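PDB 4F1V: putative alkaline phosphatase from Pseudomonas fluorescens, which binds phosphate in the periplasm with high affinity and probably delivers it, as part of the PstSACB ABC transporter, for import. Local coordinates for residues N35-F40 with S62-S67; N43-F48 with T53-H58; D266-V271 with A347-A352; L296-C301 with R312-K317. All coordinates share one frame; numbering follows the deposited sequence. Where two conformers were deposited one is given.

Overall arrangement
From the N terminus, helix 33-42 leads into interaction 1, where residues 35-40 meet the end of strand 59-62 and the loop after it, closing a loop beside the phosphate site. Interaction 2 lies wholly within that loop: 43-48 and 53-58 fold against each other on the way from the helix to the strand, and the two contacts touch through Ala-39 and Phe-48. Later, 266-271 reaches forward to 347-352 in interaction 3, and that longer loop contains interaction 4, which joins strand 291-299 of the five-strand mixed sheet to helix 305-318. Lys-65 ties interaction 1 to interaction 3, Phe-40 packs on Phe-298 and Ile-297 of interaction 4, and Arg-312 links interactions 3 and 4.

Interaction 1: N35-F40 with S62-S67; sequences NGKAAF and SDSKLS. With PI (hydrogenphosphate ion), chain B.
With its CG anti to the carbonyl carbon (chi1 -66°) and its chain bent at chi3 (-65°), Lys-37 reaches from helix 33-42 to the loop after strand 59-62, beside the phosphate cleft of this venus-flytrap binding protein. Its ammonium group ends between two acceptors: Lys-37 NZ donates to Ser-64 OG at 3.0 Å and to the carbonyl O of Lys-65, met from above, 41° out of the carbonyl plane. A salt bridge to Glu-70, on the helix that follows, probably offsets its charge, and Ser-64 OG is itself hydrogen-bonded to Glu-150. The methylenes are gripped too: Lys-37 CG runs past Ser-62 OG at 3.7 Å, and Lys-37 CD rests on Leu-66 CD2 at 3.9 Å. A methionine in its place would probably leave Glu-70 without its charge partner and the Lys-65 carbonyl without this donor. Asp-63 turns to the bound hydrogenphosphate, which Ser-33, Thr-9 and Arg-142 also hold. Asp-63 OD2 lies 2.5 Å from phosphate O4, so close that one of the two acid groups probably carries a proton and donates it. Nearby, Ser-62 OG donates to Ser-64 O at 2.7 Å, in the carbonyl plane and on a lone pair.

Interaction 2: N43-F48 with T53-H58; sequences NDYTKF and TNKNVH
Asn-43 uses both ends of its amide to hold the returning chain at Asn-56 and Val-57, just where a Schellman motif ends helix 33-42. Asn-43 OD1 accepts from Val-57 N at 2.8 Å in an almost straight bond (174° at the hydrogen), with the donor nearly along the C=O axis. Asn-43 ND2 donates to Asn-56 OD1 at 2.9 Å; the two amide planes are only 24° apart. Chi1 of -170° sets the amide anti to the backbone N of Asn-43, from where it can span both partners.

Next to this polar clamp, Tyr-45 and Lys-55 lie side by side, pointing the same way. Lys-55 CB sits over the centre of one face of the Tyr-45 ring, a CH-pi contact of 3.8 Å to the centroid, while the extended chain carries CD on to the hydroxyl end. Val-57 divides its methyls: CG2 packs against Tyr-45 CA, and Val-57 CG1 meets Phe-48 CZ at 3.7 Å. At the margin, the methyls of Thr-46 and Thr-53 touch.

A second shell positions these groups. One water donates to the carbonyls of Asn-43 and Lys-55 and accepts from Tyr-45 N, bridging the two backbones. Arg-369 binds the Val-57 carbonyl, and Ala-39 of the helix packs on Phe-48 and Val-57. Asp-44 forms an Asx turn that starts the short 3-10 segment: Asp-44 OD1 takes Thr-46 N and also Thr-46 OG1, at 2.7 Å, both from the same face of the carboxylate.

Interaction 3: D266-V271 with A347-A352; sequences DAWVPV and ASFLTA
Trp-268 and Phe-349 come at each other from opposite directions and meet edge to face: the rim of the phenyl ring is turned toward the indole, with the planes at 55° and the centroids of the two six-membered rings 4.7 Å apart. Phe-349 CE1 stands above one indole face, shifted from the centre toward the rim, and comes within 3.5 Å of Trp-268 CZ2. Ser-348 takes a different side of the same ring. Ser-348 OG lies in the indole plane at the edge, 3.3 Å from Trp-268 CZ2, while its CB covers one face of the Phe-349 ring. The contact joins the loop before strand 272-273 to the last turn of helix 339-349. Trp-268 also touches Thr-344 and Val-345 of that helix, and Phe-349 rests on Ile-86 and Val-88 of strand 85-94. The indole NE1 is hydrogen-bonded to the carbonyl of Arg-262. A leucine here would probably leave that carbonyl without its indole donor and strip the Phe-349 edge of its aromatic face. No hydrogen bond crosses between the two segments, so their attraction rests on dispersion and on the phenyl edge meeting the indole pi cloud.

Interaction 4: L296-C301 with R312-K317; sequences LIFSQC and RDFFTK
One face of the Phe-298 ring is covered by Phe-315, whose edge atom CE2 stands 3.6 Å above the plane, over the centre. The two planes are turned 81° apart with centroids 5.0 Å from each other, a T-shaped pair in which Phe-315 supplies the edge. At the rim of Phe-298, in its plane, lies CB of Leu-296, two residues back along the same strand. Phe-314 completes the aromatic cluster differently: its ring is nearly parallel to that of Phe-298 (24°) but slid so far along that they barely overlap, and Phe-298 CZ touches Phe-314 CD2 at 3.8 Å. Leu-296 comes from the opposite direction, its CD1 meeting the ring edge at Phe-314 CE2, also at 3.8 Å. Together these side chains pack helix 305-318 onto strand 291-299 of the five-strand mixed sheet; strand residues 296-299 and helix residues 312-317 run at 146° to each other, nearer antiparallel than parallel. Trp-59 stacks on Phe-298 from the neighbouring strand, and beyond the strand's end Cys-301 is disulfide-bonded to Cys-364. With no hydrogen bond across it, this buried joint between helix and sheet depends on apolar packing and on aromatic edge-to-face attraction.

Interaction 1: N35-F40 with S62-S67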
loop_
_atom_site.group_PDB
_atom_site.type_symbol
_atom_site.label_atom_id
_atom_site.label_comp_id
_atom_site.label_asym_id
_atom_site.label_seq_id
_atom_site.Cartn_x
_atom_site.Cartn_y
_atom_site.Cartn_z
ATOM N N ASN A 35 6.787 4.040 -9.712
ATOM C CA ASN A 35 6.468 4.976 -10.802
ATOM C C ASN A 35 5.696 6.187 -10.279
ATOM O O ASN A 35 5.908 7.304 -10.754
ATOM C CB ASN A 35 5.701 4.261 -11.894
ATOM C CG ASN A 35 6.583 3.407 -12.747
ATOM O OD1 ASN A 35 7.708 3.816 -13.086
ATOM N ND2 ASN A 35 6.115 2.193 -13.119
ATOM N N GLY A 36 4.771 5.974 -9.331
ATOM C CA GLY A 36 4.019 7.100 -8.790
ATOM C C GLY A 36 4.928 8.111 -8.058
ATOM O O GLY A 36 4.797 9.330 -8.244
ATOM N N LYS A 37 5.824 7.590 -7.211
ATOM C CA LYS A 37 6.754 8.470 -6.527
ATOM C C LYS A 37 7.625 9.245 -7.532
ATOM O O LYS A 37 7.795 10.458 -7.423
ATOM C CB LYS A 37 7.633 7.693 -5.536
ATOM C CG LYS A 37 6.845 7.096 -4.340
ATOM C CD LYS A 37 7.769 6.615 -3.236
ATOM C CE LYS A 37 8.656 5.491 -3.577
ATOM N NZ LYS A 37 9.635 5.174 -2.505
ATOM N N ALA A 38 8.148 8.564 -8.533
ATOM C CA ALA A 38 9.041 9.253 -9.504
ATOM C C ALA A 38 8.223 10.310 -10.284
ATOM O O ALA A 38 8.738 11.397 -10.585
ATOM C CB ALA A 38 9.682 8.208 -10.435
ATOM N N ALA A 39 6.996 9.966 -10.655
ATOM C CA ALA A 39 6.136 10.907 -11.378
ATOM C C ALA A 39 6.000 12.216 -10.605
ATOM O O ALA A 39 6.153 13.317 -11.131
ATOM C CB ALA A 39 4.767 10.279 -11.619
ATOM N N PHE A 40 5.642 12.089 -9.304
ATOM C CA PHE A 40 5.437 13.288 -8.494
ATOM C C PHE A 40 6.757 14.044 -8.274
ATOM O O PHE A 40 6.827 15.248 -8.453
ATOM C CB PHE A 40 4.783 12.878 -7.163
ATOM C CG PHE A 40 4.579 14.101 -6.281
ATOM C CD1 PHE A 40 3.391 14.824 -6.387
ATOM C CD2 PHE A 40 5.522 14.540 -5.386
ATOM C CE1 PHE A 40 3.146 15.966 -5.594
ATOM C CE2 PHE A 40 5.323 15.669 -4.618
ATOM C CZ PHE A 40 4.136 16.361 -4.726
ATOM N N SER A 62 0.800 5.824 -3.268
ATOM C CA SER A 62 1.938 4.966 -3.026
ATOM C C SER A 62 1.728 4.152 -1.752
ATOM O O SER A 62 1.336 4.721 -0.731
ATOM C CB SER A 62 3.212 5.801 -2.873
ATOM O OG SER A 62 4.314 4.928 -2.763
ATOM N N ASP A 63 2.029 2.861 -1.787
ATOM C CA ASP A 63 2.144 2.042 -0.591
ATOM C C ASP A 63 3.621 1.804 -0.205
ATOM O O ASP A 63 3.902 1.009 0.711
ATOM C CB ASP A 63 1.279 0.731 -0.578
ATOM C CG ASP A 63 0.604 0.467 -1.936
ATOM O OD1 ASP A 63 -0.567 0.798 -2.121
ATOM O OD2 ASP A 63 1.349 -0.057 -2.799
ATOM N N SER A 64 4.525 2.503 -0.878
ATOM C CA SER A 64 5.919 2.614 -0.508
ATOM C C SER A 64 6.181 3.998 0.100
ATOM O O SER A 64 5.864 5.029 -0.522
ATOM C CB SER A 64 6.829 2.441 -1.736
ATOM O OG SER A 64 8.160 2.782 -1.466
ATOM N N LYS A 65 6.776 4.070 1.277
ATOM C CA LYS A 65 7.135 5.371 1.852
ATOM C C LYS A 65 8.183 6.088 1.000
ATOM O O LYS A 65 9.049 5.483 0.372
ATOM C CB LYS A 65 7.698 5.206 3.251
ATOM C CG LYS A 65 6.595 4.893 4.304
ATOM C CD LYS A 65 6.995 5.072 5.736
ATOM C CE LYS A 65 7.313 6.397 6.288
ATOM N NZ LYS A 65 7.283 6.296 7.854
ATOM N N LEU A 66 8.087 7.423 1.056
ATOM C CA LEU A 66 9.176 8.247 0.539
ATOM C C LEU A 66 10.470 7.990 1.361
ATOM O O LEU A 66 10.439 8.052 2.590
ATOM C CB LEU A 66 8.763 9.715 0.584
ATOM C CG LEU A 66 7.700 10.064 -0.437
ATOM C CD1 LEU A 66 7.023 11.362 -0.064
ATOM C CD2 LEU A 66 8.266 10.235 -1.868
ATOM N N SER A 67 11.569 7.698 0.661
ATOM C CA SER A 67 12.807 7.422 1.339
ATOM C C SER A 67 13.466 8.730 1.789
ATOM O O SER A 67 13.138 9.828 1.364
ATOM C CB SER A 67 13.772 6.691 0.401
ATOM O OG SER A 67 14.177 7.615 -0.608
HETATM P P PI B . 1.721 -1.253 -5.894
HETATM O O1 PI B . 2.878 -0.270 -5.713
HETATM O O2 PI B . 1.260 -1.308 -7.352
HETATM O O3 PI B . 2.116 -2.642 -5.377
HETATM O O4 PI B . 0.512 -0.739 -5.063
#

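Interaction 2: N43-F48 with T53-H58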
loop_
_atom_site.group_PDB
_atom_site.type_symbol
_atom_site.label_atom_id
_atom_site.label_comp_id
_atom_site.label_asym_id
_atom_site.label_seq_id
_atom_site.Cartn_x
_atom_site.Cartn_y
_atom_site.Cartn_z
ATOM N N ASN A 43 7.995 15.629 -11.443
ATOM C CA ASN A 43 6.978 16.154 -12.325
ATOM C C ASN A 43 7.076 15.546 -13.731
ATOM O O ASN A 43 7.168 16.261 -14.720
ATOM C CB ASN A 43 6.966 17.692 -12.372
ATOM C CG ASN A 43 5.731 18.215 -13.099
ATOM O OD1 ASN A 43 4.672 17.586 -13.005
ATOM N ND2 ASN A 43 5.860 19.343 -13.750
ATOM N N ASP A 44 7.057 14.221 -13.765
ATOM C CA ASP A 44 7.306 13.466 -14.985
ATOM C C ASP A 44 6.095 12.604 -15.333
ATOM O O ASP A 44 5.939 11.476 -14.859
ATOM C CB ASP A 44 8.543 12.607 -14.831
ATOM C CG ASP A 44 8.861 11.778 -16.079
ATOM O OD1 ASP A 44 8.183 11.969 -17.100
ATOM O OD2 ASP A 44 9.813 10.961 -15.946
ATOM N N TYR A 45 5.241 13.173 -16.193
ATOM C CA TYR A 45 4.007 12.480 -16.564
ATOM C C TYR A 45 4.209 11.214 -17.363
ATOM O O TYR A 45 3.344 10.342 -17.406
ATOM C CB TYR A 45 3.098 13.459 -17.357
ATOM C CG TYR A 45 1.675 12.990 -17.548
ATOM C CD1 TYR A 45 1.278 12.322 -18.711
ATOM C CD2 TYR A 45 0.713 13.189 -16.575
ATOM C CE1 TYR A 45 0.010 11.870 -18.902
ATOM C CE2 TYR A 45 -0.586 12.743 -16.725
ATOM C CZ TYR A 45 -0.941 12.066 -17.910
ATOM O OH TYR A 45 -2.204 11.612 -18.127
ATOM N N THR A 46 5.402 11.043 -17.953
ATOM C CA THR A 46 5.666 9.816 -18.684
ATOM C C THR A 46 5.682 8.555 -17.808
ATOM O O THR A 46 5.510 7.454 -18.275
ATOM C CB THR A 46 6.957 9.836 -19.500
ATOM O OG1 THR A 46 8.118 9.726 -18.667
ATOM C CG2 THR A 46 7.050 11.025 -20.444
ATOM N N LYS A 47 5.831 8.760 -16.474
ATOM C CA LYS A 47 5.728 7.669 -15.498
ATOM C C LYS A 47 4.288 7.181 -15.309
ATOM O O LYS A 47 4.071 6.055 -14.847
ATOM C CB LYS A 47 6.374 8.103 -14.191
ATOM C CG LYS A 47 7.838 8.487 -14.193
ATOM C CD LYS A 47 8.693 7.258 -14.458
ATOM C CE LYS A 47 10.006 7.593 -15.150
ATOM N NZ LYS A 47 11.029 6.614 -14.661
ATOM N N PHE A 48 3.352 8.044 -15.664
ATOM C CA PHE A 48 1.917 7.685 -15.717
ATOM C C PHE A 48 1.543 7.122 -17.091
ATOM O O PHE A 48 0.904 6.074 -17.168
ATOM C CB PHE A 48 1.021 8.856 -15.385
ATOM C CG PHE A 48 1.013 9.333 -13.943
ATOM C CD1 PHE A 48 1.576 8.620 -12.884
ATOM C CD2 PHE A 48 0.352 10.526 -13.633
ATOM C CE1 PHE A 48 1.538 9.088 -11.598
ATOM C CE2 PHE A 48 0.296 10.989 -12.347
ATOM C CZ PHE A 48 0.880 10.293 -11.313
ATOM N N THR A 53 4.005 13.855 -22.660
ATOM C CA THR A 53 4.755 14.878 -21.954
ATOM C C THR A 53 4.024 16.245 -21.842
ATOM O O THR A 53 4.539 17.134 -21.225
ATOM C CB THR A 53 6.112 15.159 -22.644
ATOM O OG1 THR A 53 5.861 15.450 -24.055
ATOM C CG2 THR A 53 7.065 13.982 -22.560
ATOM N N ASN A 54 2.776 16.335 -22.285
ATOM C CA ASN A 54 2.039 17.614 -22.329
ATOM C C ASN A 54 1.106 17.864 -21.121
ATOM O O ASN A 54 0.218 18.716 -21.164
ATOM C CB ASN A 54 1.221 17.806 -23.604
ATOM C CG ASN A 54 0.100 16.833 -23.752
ATOM O OD1 ASN A 54 0.002 15.823 -23.088
ATOM N ND2 ASN A 54 -0.706 17.075 -24.814
ATOM N N LYS A 55 1.371 17.143 -20.023
ATOM C CA LYS A 55 0.679 17.265 -18.779
ATOM C C LYS A 55 1.673 17.288 -17.596
ATOM O O LYS A 55 2.781 16.770 -17.700
ATOM C CB LYS A 55 -0.359 16.111 -18.619
ATOM C CG LYS A 55 -1.545 16.242 -19.559
ATOM C CD LYS A 55 -2.554 15.167 -19.380
ATOM C CE LYS A 55 -3.827 15.395 -20.249
ATOM N NZ LYS A 55 -4.737 14.229 -20.037
ATOM N N ASN A 56 1.226 17.894 -16.524
ATOM C CA ASN A 56 1.917 17.887 -15.224
ATOM C C ASN A 56 1.328 16.781 -14.330
ATOM O O ASN A 56 0.232 16.313 -14.500
ATOM C CB ASN A 56 1.795 19.264 -14.551
ATOM C CG ASN A 56 2.558 20.311 -15.342
ATOM O OD1 ASN A 56 3.749 20.184 -15.550
ATOM N ND2 ASN A 56 1.854 21.287 -15.873
ATOM N N VAL A 57 2.148 16.417 -13.313
ATOM C CA VAL A 57 1.742 15.471 -12.279
ATOM C C VAL A 57 1.395 16.285 -11.028
ATOM O O VAL A 57 2.199 17.116 -10.598
ATOM C CB VAL A 57 2.857 14.478 -11.951
ATOM C CG1 VAL A 57 2.496 13.590 -10.753
ATOM C CG2 VAL A 57 3.176 13.629 -13.166
ATOM N N HIS A 58 0.225 16.037 -10.446
ATOM C CA HIS A 58 -0.205 16.782 -9.280
ATOM C C HIS A 58 -0.174 15.992 -7.991
ATOM O O HIS A 58 -0.080 16.595 -6.910
ATOM C CB HIS A 58 -1.612 17.356 -9.540
ATOM C CG HIS A 58 -1.649 18.238 -10.747
ATOM N ND1 HIS A 58 -1.965 17.772 -11.976
ATOM C CD2 HIS A 58 -1.263 19.541 -10.880
ATOM C CE1 HIS A 58 -1.829 18.764 -12.825
ATOM N NE2 HIS A 58 -1.336 19.829 -12.223
HETATM O O HOH W 1 5.327 16.058 -16.899
HETATM O O HOH W 2 -3.258 12.290 -21.184
#

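Interaction 3: D266-V271 with A347-A352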
loop_
_atom_site.group_PDB
_atom_site.type_symbol
_atom_site.label_atom_id
_atom_site.label_comp_id
_atom_site.label_asym_id
_atom_site.label_seq_id
_atom_site.Cartn_x
_atom_site.Cartn_y
_atom_site.Cartn_z
ATOM N N ASP A 266 7.701 12.000 6.686
ATOM C CA ASP A 266 7.890 10.606 7.078
ATOM C C ASP A 266 7.077 10.257 8.344
ATOM O O ASP A 266 6.685 9.109 8.521
ATOM C CB ASP A 266 9.379 10.342 7.331
ATOM C CG ASP A 266 9.682 8.884 7.637
ATOM O OD1 ASP A 266 9.944 8.547 8.809
ATOM O OD2 ASP A 266 9.674 8.096 6.669
ATOM N N ALA A 267 6.830 11.240 9.235
ATOM C CA ALA A 267 6.141 10.976 10.488
ATOM C C ALA A 267 4.708 10.610 10.287
ATOM O O ALA A 267 4.055 10.100 11.228
ATOM C CB ALA A 267 6.282 12.157 11.390
ATOM N N TRP A 268 4.121 10.902 9.125
ATOM C CA TRP A 268 2.709 10.717 8.891
ATOM C C TRP A 268 2.312 9.294 8.509
ATOM O O TRP A 268 1.159 8.945 8.611
ATOM C CB TRP A 268 2.262 11.680 7.782
ATOM C CG TRP A 268 2.026 13.080 8.354
ATOM C CD1 TRP A 268 2.961 14.076 8.520
ATOM C CD2 TRP A 268 0.814 13.587 8.898
ATOM N NE1 TRP A 268 2.392 15.159 9.130
ATOM C CE2 TRP A 268 1.084 14.920 9.397
ATOM C CE3 TRP A 268 -0.500 13.098 9.034
ATOM C CZ2 TRP A 268 0.083 15.718 9.971
ATOM C CZ3 TRP A 268 -1.472 13.886 9.640
ATOM C CH2 TRP A 268 -1.164 15.168 10.111
ATOM N N VAL A 269 3.268 8.513 7.967
ATOM C CA VAL A 269 2.925 7.145 7.485
ATOM C C VAL A 269 3.350 6.133 8.533
ATOM O O VAL A 269 4.552 5.878 8.718
ATOM C CB VAL A 269 3.598 6.808 6.138
ATOM C CG1 VAL A 269 3.286 5.359 5.764
ATOM C CG2 VAL A 269 3.122 7.786 5.078
ATOM N N PRO A 270 2.402 5.495 9.228
ATOM C CA PRO A 270 2.803 4.461 10.189
ATOM C C PRO A 270 3.270 3.235 9.432
ATOM O O PRO A 270 2.697 2.875 8.405
ATOM C CB PRO A 270 1.485 4.113 10.934
ATOM C CG PRO A 270 0.555 5.283 10.606
ATOM C CD PRO A 270 0.949 5.697 9.202
ATOM N N VAL A 271 4.292 2.577 9.969
ATOM C CA VAL A 271 4.696 1.307 9.468
ATOM C C VAL A 271 4.705 0.285 10.593
ATOM O O VAL A 271 4.954 0.596 11.757
ATOM C CB VAL A 271 6.026 1.321 8.721
ATOM C CG1 VAL A 271 5.971 2.276 7.542
ATOM C CG2 VAL A 271 7.200 1.628 9.614
ATOM N N ALA A 347 -6.616 18.949 10.465
ATOM C CA ALA A 347 -6.066 20.049 11.270
ATOM C C ALA A 347 -4.746 20.552 10.700
ATOM O O ALA A 347 -4.445 21.766 10.782
ATOM C CB ALA A 347 -5.874 19.622 12.718
ATOM N N SER A 348 -3.952 19.675 10.146
ATOM C CA SER A 348 -2.680 20.090 9.530
ATOM C C SER A 348 -2.839 20.603 8.093
ATOM O O SER A 348 -2.267 21.637 7.723
ATOM C CB SER A 348 -1.634 18.953 9.552
ATOM O OG SER A 348 -1.150 18.698 10.851
ATOM N N PHE A 349 -3.562 19.851 7.259
ATOM C CA PHE A 349 -3.511 20.049 5.822
ATOM C C PHE A 349 -4.688 20.830 5.257
ATOM O O PHE A 349 -4.594 21.297 4.106
ATOM C CB PHE A 349 -3.279 18.704 5.085
ATOM C CG PHE A 349 -2.013 18.063 5.554
ATOM C CD1 PHE A 349 -1.991 16.821 6.187
ATOM C CD2 PHE A 349 -0.757 18.703 5.398
ATOM C CE1 PHE A 349 -0.866 16.269 6.683
ATOM C CE2 PHE A 349 0.393 18.133 5.894
ATOM C CZ PHE A 349 0.354 16.880 6.513
ATOM N N LEU A 350 -5.757 21.008 6.008
ATOM C CA LEU A 350 -6.883 21.827 5.566
ATOM C C LEU A 350 -7.030 23.135 6.348
ATOM O O LEU A 350 -7.182 24.207 5.766
ATOM C CB LEU A 350 -8.216 21.099 5.585
ATOM C CG LEU A 350 -8.414 20.115 4.449
ATOM C CD1 LEU A 350 -9.655 19.253 4.712
ATOM C CD2 LEU A 350 -8.556 20.855 3.136
ATOM N N THR A 351 -7.039 23.055 7.681
ATOM C CA THR A 351 -7.336 24.232 8.504
ATOM C C THR A 351 -6.376 25.381 8.157
ATOM O O THR A 351 -5.179 25.257 8.250
ATOM C CB THR A 351 -7.303 23.850 9.979
ATOM O OG1 THR A 351 -8.271 22.784 10.160
ATOM C CG2 THR A 351 -7.612 25.003 10.868
ATOM N N ALA A 352 -6.981 26.532 7.739
ATOM C CA ALA A 352 -6.208 27.540 7.046
ATOM C C ALA A 352 -4.998 28.074 7.816
ATOM O O ALA A 352 -3.938 28.296 7.226
ATOM C CB ALA A 352 -7.087 28.677 6.553
#

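Interaction 4: L296-C301 with R312-K317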
loop_
_atom_site.group_PDB
_atom_site.type_symbol
_atom_site.label_atom_id
_atom_site.label_comp_id
_atom_site.label_asym_id
_atom_site.label_seq_id
_atom_site.Cartn_x
_atom_site.Cartn_y
_atom_site.Cartn_z
ATOM N N LEU A 296 -1.200 8.833 0.227
ATOM C CA LEU A 296 -1.274 9.918 -0.791
ATOM C C LEU A 296 -0.010 10.781 -0.684
ATOM O O LEU A 296 0.510 11.017 0.416
ATOM C CB LEU A 296 -2.450 10.842 -0.481
ATOM C CG LEU A 296 -3.852 10.228 -0.308
ATOM C CD1 LEU A 296 -4.897 11.297 -0.014
ATOM C CD2 LEU A 296 -4.239 9.391 -1.480
ATOM N N ILE A 297 0.426 11.307 -1.825
ATOM C CA ILE A 297 1.488 12.295 -1.896
ATOM C C ILE A 297 0.963 13.456 -2.753
ATOM O O ILE A 297 0.570 13.264 -3.906
ATOM C CB ILE A 297 2.756 11.716 -2.523
ATOM C CG1 ILE A 297 3.270 10.508 -1.702
ATOM C CG2 ILE A 297 3.863 12.793 -2.628
ATOM C CD1 ILE A 297 4.309 9.678 -2.474
ATOM N N PHE A 298 0.917 14.658 -2.140
ATOM C CA PHE A 298 0.423 15.892 -2.753
ATOM C C PHE A 298 1.465 17.011 -2.517
ATOM O O PHE A 298 2.406 16.853 -1.748
ATOM C CB PHE A 298 -0.928 16.310 -2.150
ATOM C CG PHE A 298 -2.139 15.592 -2.722
ATOM C CD1 PHE A 298 -2.471 14.289 -2.357
ATOM C CD2 PHE A 298 -2.916 16.225 -3.685
ATOM C CE1 PHE A 298 -3.585 13.651 -2.929
ATOM C CE2 PHE A 298 -3.993 15.579 -4.260
ATOM C CZ PHE A 298 -4.332 14.320 -3.878
ATOM N N SER A 299 1.224 18.162 -3.174
ATOM C CA SER A 299 1.915 19.415 -2.785
ATOM C C SER A 299 1.063 20.210 -1.830
ATOM O O SER A 299 -0.171 20.242 -1.951
ATOM C CB SER A 299 2.177 20.217 -4.073
ATOM O OG SER A 299 2.993 21.362 -3.752
ATOM N N GLN A 300 1.732 20.939 -0.926
ATOM C CA GLN A 300 1.008 21.938 -0.144
ATOM C C GLN A 300 0.508 23.092 -1.040
ATOM O O GLN A 300 -0.487 23.715 -0.745
ATOM C CB GLN A 300 1.859 22.511 0.960
ATOM C CG GLN A 300 1.130 23.446 1.889
ATOM C CD GLN A 300 1.983 24.049 2.990
ATOM O OE1 GLN A 300 3.149 23.673 3.209
ATOM N NE2 GLN A 300 1.384 24.972 3.716
ATOM N N CYS A 301 1.261 23.384 -2.120
ATOM C CA CYS A 301 1.033 24.602 -2.890
ATOM C C CYS A 301 0.959 24.265 -4.398
ATOM O O CYS A 301 1.767 23.462 -4.930
ATOM C CB CYS A 301 2.157 25.629 -2.687
ATOM S SG CYS A 301 2.551 26.011 -0.960
ATOM N N ARG A 312 -7.920 20.943 -2.236
ATOM C CA ARG A 312 -8.545 21.077 -0.909
ATOM C C ARG A 312 -9.883 20.342 -0.877
ATOM O O ARG A 312 -10.195 19.662 0.125
ATOM C CB ARG A 312 -8.750 22.577 -0.536
ATOM C CG ARG A 312 -7.458 23.309 -0.254
ATOM C CD ARG A 312 -7.654 24.760 0.106
ATOM N NE ARG A 312 -8.533 24.915 1.252
ATOM C CZ ARG A 312 -8.203 24.730 2.520
ATOM N NH1 ARG A 312 -6.902 24.471 2.866
ATOM N NH2 ARG A 312 -9.099 24.771 3.513
ATOM N N ASP A 313 -10.725 20.489 -1.892
ATOM C CA ASP A 313 -12.030 19.864 -1.882
ATOM C C ASP A 313 -11.925 18.341 -1.846
ATOM O O ASP A 313 -12.773 17.667 -1.219
ATOM C CB ASP A 313 -12.832 20.332 -3.094
ATOM C CG ASP A 313 -13.235 21.821 -3.050
ATOM O OD1 ASP A 313 -13.180 22.396 -1.934
ATOM O OD2 ASP A 313 -13.636 22.339 -4.104
ATOM N N PHE A 314 -10.910 17.760 -2.478
ATOM C CA PHE A 314 -10.690 16.316 -2.350
ATOM C C PHE A 314 -10.342 15.912 -0.921
ATOM O O PHE A 314 -10.907 14.952 -0.361
ATOM C CB PHE A 314 -9.601 15.840 -3.305
ATOM C CG PHE A 314 -9.214 14.387 -3.077
ATOM C CD1 PHE A 314 -10.162 13.372 -3.255
ATOM C CD2 PHE A 314 -7.938 14.043 -2.645
ATOM C CE1 PHE A 314 -9.807 12.046 -2.971
ATOM C CE2 PHE A 314 -7.613 12.741 -2.326
ATOM C CZ PHE A 314 -8.567 11.730 -2.473
ATOM N N PHE A 315 -9.424 16.634 -0.262
ATOM C CA PHE A 315 -9.116 16.343 1.108
ATOM C C PHE A 315 -10.356 16.478 2.007
ATOM O O PHE A 315 -10.538 15.690 2.946
ATOM C CB PHE A 315 -7.966 17.241 1.630
ATOM C CG PHE A 315 -6.576 16.688 1.332
ATOM C CD1 PHE A 315 -5.742 16.255 2.396
ATOM C CD2 PHE A 315 -6.061 16.601 0.051
ATOM C CE1 PHE A 315 -4.507 15.767 2.172
ATOM C CE2 PHE A 315 -4.816 16.052 -0.194
ATOM C CZ PHE A 315 -4.036 15.651 0.864
ATOM N N THR A 316 -11.198 17.484 1.742
ATOM C CA THR A 316 -12.417 17.709 2.522
ATOM C C THR A 316 -13.323 16.472 2.456
ATOM O O THR A 316 -13.979 16.129 3.440
ATOM C CB THR A 316 -13.119 18.953 2.011
ATOM O OG1 THR A 316 -12.283 20.066 2.365
ATOM C CG2 THR A 316 -14.473 19.169 2.630
ATOM N N LYS A 317 -13.391 15.819 1.320
ATOM C CA LYS A 317 -14.138 14.562 1.170
ATOM C C LYS A 317 -13.440 13.357 1.795
ATOM O O LYS A 317 -14.027 12.625 2.613
ATOM C CB LYS A 317 -14.495 14.334 -0.301
ATOM C CG LYS A 317 -15.359 13.093 -0.453
ATOM C CD LYS A 317 -16.038 12.941 -1.752
ATOM C CE LYS A 317 -17.232 11.996 -1.736
ATOM N NZ LYS A 317 -17.816 11.918 -3.100
#